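Local coordinates for secreted protein ASP-2 (Necator americanus, PDB 1U53) that is a secreted pathogenesis-related-1-type protein of a human hookworm, pursued as a vaccine antigen, whose molecular activity remains unsettled, at residues L83-F88 with V160-P165; K19-H24 with V144-Y149; M138-T143 with A166-G171; F109-E114 with V132-Q137. All blocks are in the same frame, centred on the assembly; numbering follows the deposited sequence.

The four contacts form a connected route through the CAP domain. Interactions 1 and 2, with centres about 9 Å apart, meet through the Cys161-Cys148 disulfide (SG to SG 2.1 Å), which joins neighbouring strands of the central sheet. Interaction 3 follows from the end of that sheet: Thr143 OG1 lies 2.7 Å from Pro165 O of interaction 1. Interactions 3 and 4 share the helix that starts at Gly133, with Asn168 OD1 2.7 Å from Thr136 OG1. Interaction 4 also reaches the sheet, since Asn86 ND2 is 3.1 Å from His134 O. Its Glu111-His134 pair probably belongs to the central cavity known in CAP proteins; the centres of interactions 1 and 4 lie about 14 Å apart.

Interaction 1 of 4, residues L83-F88 with V160-P165; sequences LGENIF and VCQYGP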
# COMPACT_ATOMS: atom_id res chain seq x y z
N LEU A 83 -8.40 3.51 9.37
CA LEU A 83 -7.68 2.89 8.21
C LEU A 83 -7.56 3.78 7.00
O LEU A 83 -8.46 4.59 6.72
CB LEU A 83 -8.41 1.63 7.76
CG LEU A 83 -8.53 0.59 8.85
CD1 LEU A 83 -9.45 -0.54 8.35
CD2 LEU A 83 -7.16 0.02 9.25
N GLY A 84 -6.46 3.60 6.24
CA GLY A 84 -6.30 4.27 4.94
C GLY A 84 -6.83 3.33 3.86
O GLY A 84 -7.28 2.20 4.14
N GLU A 85 -6.80 3.79 2.60
CA GLU A 85 -7.43 2.98 1.57
C GLU A 85 -6.89 3.36 0.19
O GLU A 85 -6.76 4.58 -0.14
CB GLU A 85 -8.93 3.25 1.56
CG GLU A 85 -9.73 2.40 0.52
CD GLU A 85 -11.21 2.73 0.65
OE1 GLU A 85 -11.61 3.85 0.23
OE2 GLU A 85 -11.95 1.92 1.26
N ASN A 86 -6.61 2.34 -0.63
CA ASN A 86 -6.26 2.54 -2.06
C ASN A 86 -7.24 1.73 -2.87
O ASN A 86 -7.59 0.62 -2.49
CB ASN A 86 -4.88 1.96 -2.37
CG ASN A 86 -3.76 2.90 -1.99
OD1 ASN A 86 -3.99 4.13 -1.97
ND2 ASN A 86 -2.54 2.38 -1.80
N ILE A 87 -7.72 2.30 -3.98
CA ILE A 87 -8.67 1.53 -4.80
C ILE A 87 -8.16 1.43 -6.25
O ILE A 87 -7.34 2.26 -6.69
CB ILE A 87 -10.10 2.14 -4.78
CG1 ILE A 87 -10.11 3.55 -5.38
CG2 ILE A 87 -10.67 2.08 -3.36
CD1 ILE A 87 -11.53 4.16 -5.42
N PHE A 88 -8.58 0.38 -6.96
CA PHE A 88 -8.09 0.16 -8.34
C PHE A 88 -9.16 -0.58 -9.10
O PHE A 88 -9.91 -1.38 -8.51
CB PHE A 88 -6.80 -0.70 -8.33
CG PHE A 88 -6.38 -1.25 -9.69
CD1 PHE A 88 -5.59 -0.50 -10.54
CD2 PHE A 88 -6.76 -2.53 -10.08
CE1 PHE A 88 -5.18 -1.04 -11.81
CE2 PHE A 88 -6.39 -3.07 -11.35
CZ PHE A 88 -5.58 -2.29 -12.20
N VAL A 160 -9.72 -3.30 -3.62
CA VAL A 160 -9.59 -2.35 -2.54
C VAL A 160 -8.59 -2.90 -1.55
O VAL A 160 -8.72 -4.03 -1.10
CB VAL A 160 -10.97 -2.21 -1.83
CG1 VAL A 160 -10.90 -1.24 -0.62
CG2 VAL A 160 -12.01 -1.68 -2.79
N CYS A 161 -7.58 -2.09 -1.18
CA CYS A 161 -6.74 -2.42 -0.02
C CYS A 161 -6.95 -1.40 1.10
O CYS A 161 -7.12 -0.21 0.81
CB CYS A 161 -5.26 -2.36 -0.38
SG CYS A 161 -4.71 -3.82 -1.32
N GLN A 162 -6.98 -1.84 2.35
CA GLN A 162 -7.00 -0.87 3.44
C GLN A 162 -5.75 -1.06 4.30
O GLN A 162 -5.11 -2.10 4.25
CB GLN A 162 -8.31 -0.92 4.25
CG GLN A 162 -9.44 -0.32 3.43
CD GLN A 162 -10.85 -0.52 4.00
OE1 GLN A 162 -11.00 -1.09 5.07
NE2 GLN A 162 -11.89 -0.02 3.28
N TYR A 163 -5.44 -0.04 5.11
CA TYR A 163 -4.09 0.16 5.67
C TYR A 163 -4.22 0.67 7.11
O TYR A 163 -4.87 1.73 7.34
CB TYR A 163 -3.42 1.27 4.84
CG TYR A 163 -3.11 0.83 3.44
CD1 TYR A 163 -1.88 0.25 3.14
CD2 TYR A 163 -4.02 1.03 2.40
CE1 TYR A 163 -1.60 -0.17 1.81
CE2 TYR A 163 -3.74 0.61 1.07
CZ TYR A 163 -2.54 0.06 0.78
OH TYR A 163 -2.32 -0.36 -0.51
N GLY A 164 -3.63 -0.07 8.06
CA GLY A 164 -3.66 0.27 9.52
C GLY A 164 -2.28 0.56 10.05
O GLY A 164 -1.43 -0.28 9.89
N PRO A 165 -2.18 1.47 11.04
CA PRO A 165 -2.85 2.76 11.00
C PRO A 165 -2.88 3.47 9.68
O PRO A 165 -2.00 3.25 8.85
CB PRO A 165 -2.17 3.61 12.07
CG PRO A 165 -1.13 2.80 12.66
CD PRO A 165 -1.05 1.44 11.98
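Glu85 and Gln162 sit opposite each other in antiparallel strands, their side chains running alongside one another on the same face of the sheet. Gln162 NE2 donates to Glu85 OE2 at 2.8 Å, meeting the oxygen on its anti side, somewhat out of the carboxylate plane, with the carboxylate and amide planes 35° apart. The Glu85 chain is fully extended through chi2, with CG anti to the backbone N (chi1 -178°), which carries the carboxylate along the Gln162 side chain to this bond. Ser75 OG and Asn66 ND2 also bond to OE2, so three partners grip one oxygen, while Thr62 OG1 bonds to Gln162 OE1.

The other face belongs to Asn86 and Tyr163, which cross at about a right angle. Asn86 ND2 gives a hydrogen to Tyr163 OH at 3.0 Å, tilted out of the amide plane, and has a second acceptor in His134 O. The phenol in turn bonds to His24 NE2, so it links strand and helix.

Backbone pairing supports both faces: Gly84 N to Tyr163 O is short at 2.7 Å, its return bond is weak, and Asn86 and Cys161 exchange two bonds of 3.0 Å between N and O. The antiparallel pairing closes one edge of the CAP-domain sheet, and the 160-165 sequence is consistent with the second CRISP signature.

Interaction 2 of 4, residues K19-H24 with V144-Y149; sequences KFLEMH and VKLGCY. Unlike the reference sequence in segment 19-24: Met23 (reference Leu).
The helix bearing Phe20, Leu21 and His24 runs over the strand bearing Leu146 and Cys148, the axes of the two short segments approaching to 9.0 Å with their N-to-C directions 136° apart. No hydrogen bond crosses this gap; it is filled by apolar side chains and ring faces.

Cys148 lies over one face of Phe20, with CB 3.7 Å from the ring centroid and SG 3.8 Å from the same point, the sulfur lying nearest to CG. This is a combined CH-pi and sulfur-aromatic contact. Because SG is also tied to Cys161, the ring rests against a disulfide that joins two neighbouring strands.

Leu146 packs beside it. Its CG is anti to the backbone N (chi1 178°), which sends the branched end toward the helix, where CD2 lies over one face of the His24 ring, 3.8 Å from its centroid. The same methyl is 4.1 Å from Phe20 CB and 4.4 Å from Leu21 CD1, so it fits among three helix residues.

The imidazole that receives it is held from both nitrogens. His24 ND1 donates to Phe20 O one helical turn back, at 2.9 Å and from the opposite face of that carbonyl to His24 N, while NE2 bonds to Tyr163 OH. The polar atoms of the ring are thus occupied around its rim, leaving a face for the leucine methyl. Cohesion between helix and sheet here therefore comes from dispersion and CH-pi or sulfur-pi contact, with hydrogen bonds serving to fix the histidine's rotation.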
# COMPACT_ATOMS: atom_id res chain seq x y z
N LYS A 19 0.10 -12.29 -2.59
CA LYS A 19 0.66 -11.36 -3.58
C LYS A 19 0.62 -9.95 -3.06
O LYS A 19 1.60 -9.20 -3.13
CB LYS A 19 -0.08 -11.50 -4.91
CG LYS A 19 0.49 -10.68 -6.05
CD LYS A 19 1.91 -11.14 -6.37
CE LYS A 19 2.48 -10.47 -7.57
NZ LYS A 19 3.94 -10.85 -7.66
N PHE A 20 -0.52 -9.57 -2.47
CA PHE A 20 -0.63 -8.20 -1.94
C PHE A 20 0.42 -7.94 -0.87
O PHE A 20 1.13 -6.95 -0.91
CB PHE A 20 -2.02 -7.96 -1.32
CG PHE A 20 -3.05 -7.49 -2.31
CD1 PHE A 20 -2.86 -6.31 -3.04
CD2 PHE A 20 -4.20 -8.22 -2.53
CE1 PHE A 20 -3.86 -5.87 -3.99
CE2 PHE A 20 -5.19 -7.77 -3.45
CZ PHE A 20 -5.00 -6.61 -4.17
N LEU A 21 0.54 -8.85 0.11
CA LEU A 21 1.46 -8.61 1.20
C LEU A 21 2.93 -8.63 0.70
O LEU A 21 3.73 -7.74 1.03
CB LEU A 21 1.28 -9.68 2.29
CG LEU A 21 2.13 -9.39 3.52
CD1 LEU A 21 1.71 -8.09 4.28
CD2 LEU A 21 2.13 -10.58 4.45
N GLU A 22 3.29 -9.63 -0.11
CA GLU A 22 4.69 -9.69 -0.58
C GLU A 22 5.09 -8.49 -1.44
O GLU A 22 6.20 -7.95 -1.25
CB GLU A 22 4.89 -10.99 -1.37
CG GLU A 22 4.78 -12.15 -0.40
CD GLU A 22 4.81 -13.48 -1.07
OE1 GLU A 22 5.09 -13.50 -2.29
OE2 GLU A 22 4.53 -14.48 -0.36
N MET A 23 4.21 -8.09 -2.35
CA MET A 23 4.43 -6.91 -3.19
C MET A 23 4.56 -5.68 -2.34
O MET A 23 5.42 -4.84 -2.55
CB MET A 23 3.26 -6.65 -4.14
CG MET A 23 3.04 -7.66 -5.12
SD MET A 23 3.42 -7.19 -6.81
CE MET A 23 3.60 -5.50 -7.09
N HIS A 24 3.67 -5.53 -1.35
CA HIS A 24 3.84 -4.33 -0.50
C HIS A 24 5.17 -4.31 0.24
O HIS A 24 5.86 -3.27 0.28
CB HIS A 24 2.69 -4.17 0.49
CG HIS A 24 1.48 -3.49 -0.10
ND1 HIS A 24 0.62 -4.11 -0.98
CD2 HIS A 24 0.98 -2.25 0.11
CE1 HIS A 24 -0.34 -3.25 -1.32
NE2 HIS A 24 -0.14 -2.12 -0.66
N VAL A 144 1.35 -0.67 9.28
CA VAL A 144 1.90 -2.00 9.45
C VAL A 144 0.87 -3.14 9.31
O VAL A 144 1.21 -4.28 9.49
CB VAL A 144 2.62 -2.13 10.82
CG1 VAL A 144 3.80 -1.20 10.86
CG2 VAL A 144 1.63 -1.81 11.93
N LYS A 145 -0.39 -2.81 9.00
CA LYS A 145 -1.42 -3.82 8.71
C LYS A 145 -1.98 -3.57 7.31
O LYS A 145 -2.28 -2.43 6.97
CB LYS A 145 -2.56 -3.70 9.72
CG LYS A 145 -2.13 -3.97 11.20
CD LYS A 145 -3.31 -3.70 12.17
CE LYS A 145 -3.09 -4.40 13.54
NZ LYS A 145 -3.29 -5.87 13.46
N LEU A 146 -2.17 -4.63 6.55
CA LEU A 146 -2.70 -4.55 5.21
C LEU A 146 -3.81 -5.55 5.10
O LEU A 146 -3.68 -6.67 5.61
CB LEU A 146 -1.59 -4.97 4.20
CG LEU A 146 -2.01 -4.98 2.74
CD1 LEU A 146 -2.28 -3.55 2.30
CD2 LEU A 146 -0.91 -5.59 1.83
N GLY A 147 -4.91 -5.20 4.45
CA GLY A 147 -5.94 -6.22 4.17
C GLY A 147 -6.62 -5.77 2.88
O GLY A 147 -6.94 -4.59 2.76
N CYS A 148 -6.84 -6.68 1.93
CA CYS A 148 -7.42 -6.27 0.65
C CYS A 148 -8.49 -7.23 0.19
O CYS A 148 -8.56 -8.36 0.65
CB CYS A 148 -6.30 -6.26 -0.42
SG CYS A 148 -4.79 -5.39 0.06
N TYR A 149 -9.26 -6.79 -0.79
CA TYR A 149 -10.25 -7.69 -1.40
C TYR A 149 -10.36 -7.36 -2.88
O TYR A 149 -10.32 -6.17 -3.26
CB TYR A 149 -11.59 -7.55 -0.69
CG TYR A 149 -12.57 -8.68 -1.00
CD1 TYR A 149 -12.56 -9.84 -0.21
CD2 TYR A 149 -13.45 -8.60 -2.08
CE1 TYR A 149 -13.42 -10.89 -0.53
CE2 TYR A 149 -14.30 -9.63 -2.38
CZ TYR A 149 -14.29 -10.77 -1.61
OH TYR A 149 -15.18 -11.80 -1.89

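Interaction 3 of 4, residues M138-T143 with A166-G171; sequences MVWQET and AGNMMG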
# COMPACT_ATOMS: atom_id res chain seq x y z
N MET A 138 1.21 3.20 0.27
CA MET A 138 1.85 1.90 0.25
C MET A 138 3.14 1.95 1.08
O MET A 138 3.49 0.94 1.68
CB MET A 138 2.24 1.50 -1.18
CG MET A 138 1.05 1.01 -1.97
SD MET A 138 1.56 0.43 -3.63
CE MET A 138 2.27 -1.16 -3.16
N VAL A 139 3.89 3.06 1.03
CA VAL A 139 5.17 3.13 1.74
C VAL A 139 5.15 3.99 3.01
O VAL A 139 6.20 4.44 3.46
CB VAL A 139 6.33 3.59 0.80
CG1 VAL A 139 6.45 2.62 -0.45
CG2 VAL A 139 6.13 5.06 0.33
N TRP A 140 3.96 4.22 3.57
CA TRP A 140 3.84 4.99 4.81
C TRP A 140 4.49 4.21 5.96
O TRP A 140 4.13 3.07 6.24
CB TRP A 140 2.36 5.23 5.10
CG TRP A 140 2.14 6.34 6.09
CD1 TRP A 140 1.90 6.23 7.43
CD2 TRP A 140 2.09 7.74 5.78
NE1 TRP A 140 1.70 7.50 7.98
CE2 TRP A 140 1.85 8.44 6.99
CE3 TRP A 140 2.27 8.46 4.60
CZ2 TRP A 140 1.77 9.84 7.03
CZ3 TRP A 140 2.19 9.84 4.63
CH2 TRP A 140 1.94 10.52 5.85
N GLN A 141 5.48 4.82 6.61
CA GLN A 141 6.36 4.11 7.53
C GLN A 141 5.55 3.42 8.60
O GLN A 141 5.83 2.26 8.93
CB GLN A 141 7.32 5.11 8.14
CG GLN A 141 8.04 4.58 9.37
CD GLN A 141 8.89 5.66 9.93
OE1 GLN A 141 9.78 6.13 9.27
NE2 GLN A 141 8.62 6.06 11.17
N GLU A 142 4.59 4.15 9.17
CA GLU A 142 3.90 3.67 10.36
C GLU A 142 2.74 2.73 10.06
O GLU A 142 2.17 2.12 10.99
CB GLU A 142 3.50 4.85 11.24
CG GLU A 142 4.75 5.57 11.78
CD GLU A 142 5.51 4.72 12.74
OE1 GLU A 142 4.87 3.90 13.44
OE2 GLU A 142 6.76 4.85 12.84
N THR A 143 2.43 2.53 8.78
CA THR A 143 1.34 1.63 8.43
C THR A 143 1.90 0.21 8.44
O THR A 143 2.85 -0.08 7.70
CB THR A 143 0.81 1.96 7.05
OG1 THR A 143 0.12 3.20 7.11
CG2 THR A 143 -0.17 0.86 6.59
N ALA A 166 -3.86 4.34 9.51
CA ALA A 166 -3.97 5.11 8.26
C ALA A 166 -2.74 5.97 7.97
O ALA A 166 -2.15 6.57 8.88
CB ALA A 166 -5.20 6.01 8.27
N GLY A 167 -2.36 6.03 6.69
CA GLY A 167 -1.28 6.94 6.29
C GLY A 167 -1.86 8.21 5.71
O GLY A 167 -3.01 8.56 6.00
N ASN A 168 -1.04 8.93 4.95
CA ASN A 168 -1.48 10.15 4.25
C ASN A 168 -2.06 11.20 5.19
O ASN A 168 -3.07 11.85 4.87
CB ASN A 168 -2.48 9.79 3.17
CG ASN A 168 -1.81 9.07 2.02
OD1 ASN A 168 -0.59 8.89 2.03
ND2 ASN A 168 -2.58 8.71 1.01
N MET A 169 -1.41 11.34 6.33
CA MET A 169 -1.76 12.39 7.29
C MET A 169 -1.16 13.71 6.82
O MET A 169 0.06 13.83 6.61
CB MET A 169 -1.29 11.97 8.69
CG MET A 169 -2.03 10.70 9.18
SD MET A 169 -1.90 10.32 10.95
CE MET A 169 -0.12 10.48 11.01
N MET A 170 -2.03 14.70 6.59
CA MET A 170 -1.65 16.00 6.06
C MET A 170 -0.52 16.60 6.87
O MET A 170 -0.56 16.64 8.10
CB MET A 170 -2.88 16.94 6.03
CG MET A 170 -2.66 18.32 5.42
SD MET A 170 -4.20 19.31 5.34
CE MET A 170 -4.46 19.67 7.05
N GLY A 171 0.53 17.04 6.17
CA GLY A 171 1.61 17.75 6.83
C GLY A 171 2.67 16.88 7.49
O GLY A 171 3.69 17.40 7.94
O HOH W 1 0.07 6.36 10.50
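Ala166 O and Trp140 NE1 are joined through a water, which donates to the carbonyl oxygen at 2.8 Å and accepts a weak bond from the indole N-H at 3.2 Å.

Gly167 comes next, its CA standing 3.3 Å from the centroid of the Trp140 five-membered ring, only 2° off the ring normal, a CH-pi contact made straight onto the face. With no side chain in the way, the backbone can lie flat against the indole.

Asn168 continues over the same face, its N sitting above the six-membered ring and 3.4 Å from Trp140 CE3. Its amide plane stands 83° from the indole, with OD1 3.9 Å from CE3. That amide is committed elsewhere, OD1 to Thr136 OG1 and ND2 to Gly133 O, so it ties the loop to helix 133-138. The residue itself takes left-handed backbone angles, turning the chain as it leaves the ring.

Met169 closes the overlap at the far end of the indole, where its N is 3.5 Å from Trp140 CH2 and its CB 4.1 Å from CZ2.

On the tryptophan side, CG is anti to the backbone N (chi1 -163°), which swings the indole toward the loop. Trp140 also starts a type I turn that ends at Thr143, and its O receives Arg28 NH1. A tryptophan just after the GHYTQ helix, with a Gly-Asn loop laid across one face of its indole, is consistent with the meeting of the two CRISP signatures in the CAP fold.

Interaction 4 of 4, residues F109-E114 with V132-Q137; sequences FGELAE and VGHYTQ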
# COMPACT_ATOMS: atom_id res chain seq x y z
N PHE A 109 2.00 1.92 -6.91
CA PHE A 109 3.41 2.21 -6.68
C PHE A 109 3.98 3.03 -7.82
O PHE A 109 4.89 3.82 -7.60
CB PHE A 109 4.17 0.92 -6.51
CG PHE A 109 5.59 1.14 -6.09
CD1 PHE A 109 5.91 1.35 -4.74
CD2 PHE A 109 6.60 1.18 -7.04
CE1 PHE A 109 7.22 1.56 -4.36
CE2 PHE A 109 7.92 1.42 -6.66
CZ PHE A 109 8.23 1.60 -5.33
N GLY A 110 3.42 2.86 -9.02
CA GLY A 110 3.97 3.52 -10.21
C GLY A 110 3.89 5.04 -10.20
O GLY A 110 4.59 5.68 -10.97
N GLU A 111 3.08 5.60 -9.29
CA GLU A 111 2.98 7.06 -9.08
C GLU A 111 4.35 7.68 -8.79
O GLU A 111 4.62 8.82 -9.20
CB GLU A 111 1.96 7.34 -7.96
CG GLU A 111 0.56 6.97 -8.45
CD GLU A 111 -0.53 7.17 -7.43
OE1 GLU A 111 -0.20 7.35 -6.24
OE2 GLU A 111 -1.73 7.16 -7.87
N LEU A 112 5.23 6.95 -8.07
CA LEU A 112 6.54 7.53 -7.72
C LEU A 112 7.34 7.78 -9.01
O LEU A 112 7.83 8.89 -9.22
CB LEU A 112 7.32 6.56 -6.81
CG LEU A 112 8.79 6.93 -6.53
CD1 LEU A 112 8.90 8.28 -5.78
CD2 LEU A 112 9.45 5.75 -5.76
N ALA A 113 7.45 6.77 -9.86
CA ALA A 113 8.22 6.93 -11.11
C ALA A 113 7.56 7.84 -12.13
O ALA A 113 8.26 8.58 -12.85
CB ALA A 113 8.49 5.58 -11.75
N GLU A 114 6.24 7.77 -12.25
CA GLU A 114 5.56 8.61 -13.25
C GLU A 114 5.35 10.07 -12.90
O GLU A 114 5.57 10.95 -13.77
CB GLU A 114 4.21 8.02 -13.63
CG GLU A 114 3.59 8.76 -14.84
CD GLU A 114 2.14 8.38 -15.12
OE1 GLU A 114 1.63 7.42 -14.50
OE2 GLU A 114 1.51 9.07 -15.98
N VAL A 132 0.08 11.39 -6.07
CA VAL A 132 0.96 10.34 -5.54
C VAL A 132 0.42 9.63 -4.31
O VAL A 132 1.14 8.90 -3.65
CB VAL A 132 2.38 10.86 -5.26
CG1 VAL A 132 3.10 11.19 -6.59
CG2 VAL A 132 2.30 12.05 -4.34
N GLY A 133 -0.85 9.87 -3.99
CA GLY A 133 -1.37 9.43 -2.72
C GLY A 133 -1.57 7.93 -2.58
O GLY A 133 -1.68 7.40 -1.47
N HIS A 134 -1.60 7.21 -3.70
CA HIS A 134 -1.67 5.75 -3.56
C HIS A 134 -0.29 5.21 -3.21
O HIS A 134 -0.14 4.34 -2.36
CB HIS A 134 -2.19 5.07 -4.83
CG HIS A 134 -3.53 5.57 -5.28
ND1 HIS A 134 -3.67 6.44 -6.34
CD2 HIS A 134 -4.78 5.31 -4.83
CE1 HIS A 134 -4.96 6.70 -6.52
NE2 HIS A 134 -5.65 6.04 -5.60
N TYR A 135 0.76 5.67 -3.90
CA TYR A 135 2.13 5.35 -3.52
C TYR A 135 2.46 5.69 -2.08
O TYR A 135 3.01 4.84 -1.35
CB TYR A 135 3.12 6.05 -4.48
CG TYR A 135 4.54 6.09 -3.93
CD1 TYR A 135 5.34 4.97 -3.97
CD2 TYR A 135 5.04 7.24 -3.32
CE1 TYR A 135 6.63 4.99 -3.46
CE2 TYR A 135 6.33 7.27 -2.80
CZ TYR A 135 7.09 6.14 -2.86
OH TYR A 135 8.35 6.16 -2.35
N THR A 136 2.13 6.90 -1.65
CA THR A 136 2.56 7.33 -0.30
C THR A 136 1.88 6.46 0.76
O THR A 136 2.44 6.23 1.83
CB THR A 136 2.26 8.83 -0.04
OG1 THR A 136 0.86 9.07 -0.24
CG2 THR A 136 3.04 9.68 -0.99
N GLN A 137 0.66 5.99 0.50
CA GLN A 137 0.06 5.06 1.44
C GLN A 137 0.79 3.68 1.44
O GLN A 137 0.99 3.09 2.49
CB GLN A 137 -1.46 4.94 1.23
CG GLN A 137 -2.13 3.92 2.14
CD GLN A 137 -2.02 4.24 3.66
OE1 GLN A 137 -1.06 3.80 4.36
NE2 GLN A 137 -3.02 4.94 4.18
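Glu111 and His134 form a His-carboxylate hydrogen bond, consistent with the Glu-His pair of the central cavity in CAP proteins. The two side chains approach at a slant, carboxylate and imidazole planes 48° apart. His134 ND1 donates to Glu111 OE2 at 2.6 Å, almost straight, in its own ring plane, and on the syn side of the oxygen though tilted out of the carboxylate plane. Glu111 is extended beyond CG, and its other oxygen faces the start of helix 133-138: Tyr135 N reaches OE1 at 3.0 Å from above the carboxylate plane, and His134 N adds a weak bond. One carboxylate thus engages both the imidazole and two amides of the helix's first turn. The ring of Trp108 stacks on His134.

Tyr135 has CG anti to the backbone N (chi1 164°), and its ring runs alongside Phe109, pointing in the same direction, as an offset edge-to-face pair with planes at 70° and centroids 5.4 Å apart. The tyrosine supplies the edge, its CE1 coming 3.6 Å from Phe109 CE1.

Leu112 takes one face of the phenol. Its CB stands over the middle of the Tyr135 ring, 3.8 Å from the centroid in a CH-pi contact. Farther out along the same ring, the leucine branch reaches the phenolic oxygen, with Leu112 CD2 3.6 Å from Tyr135 OH.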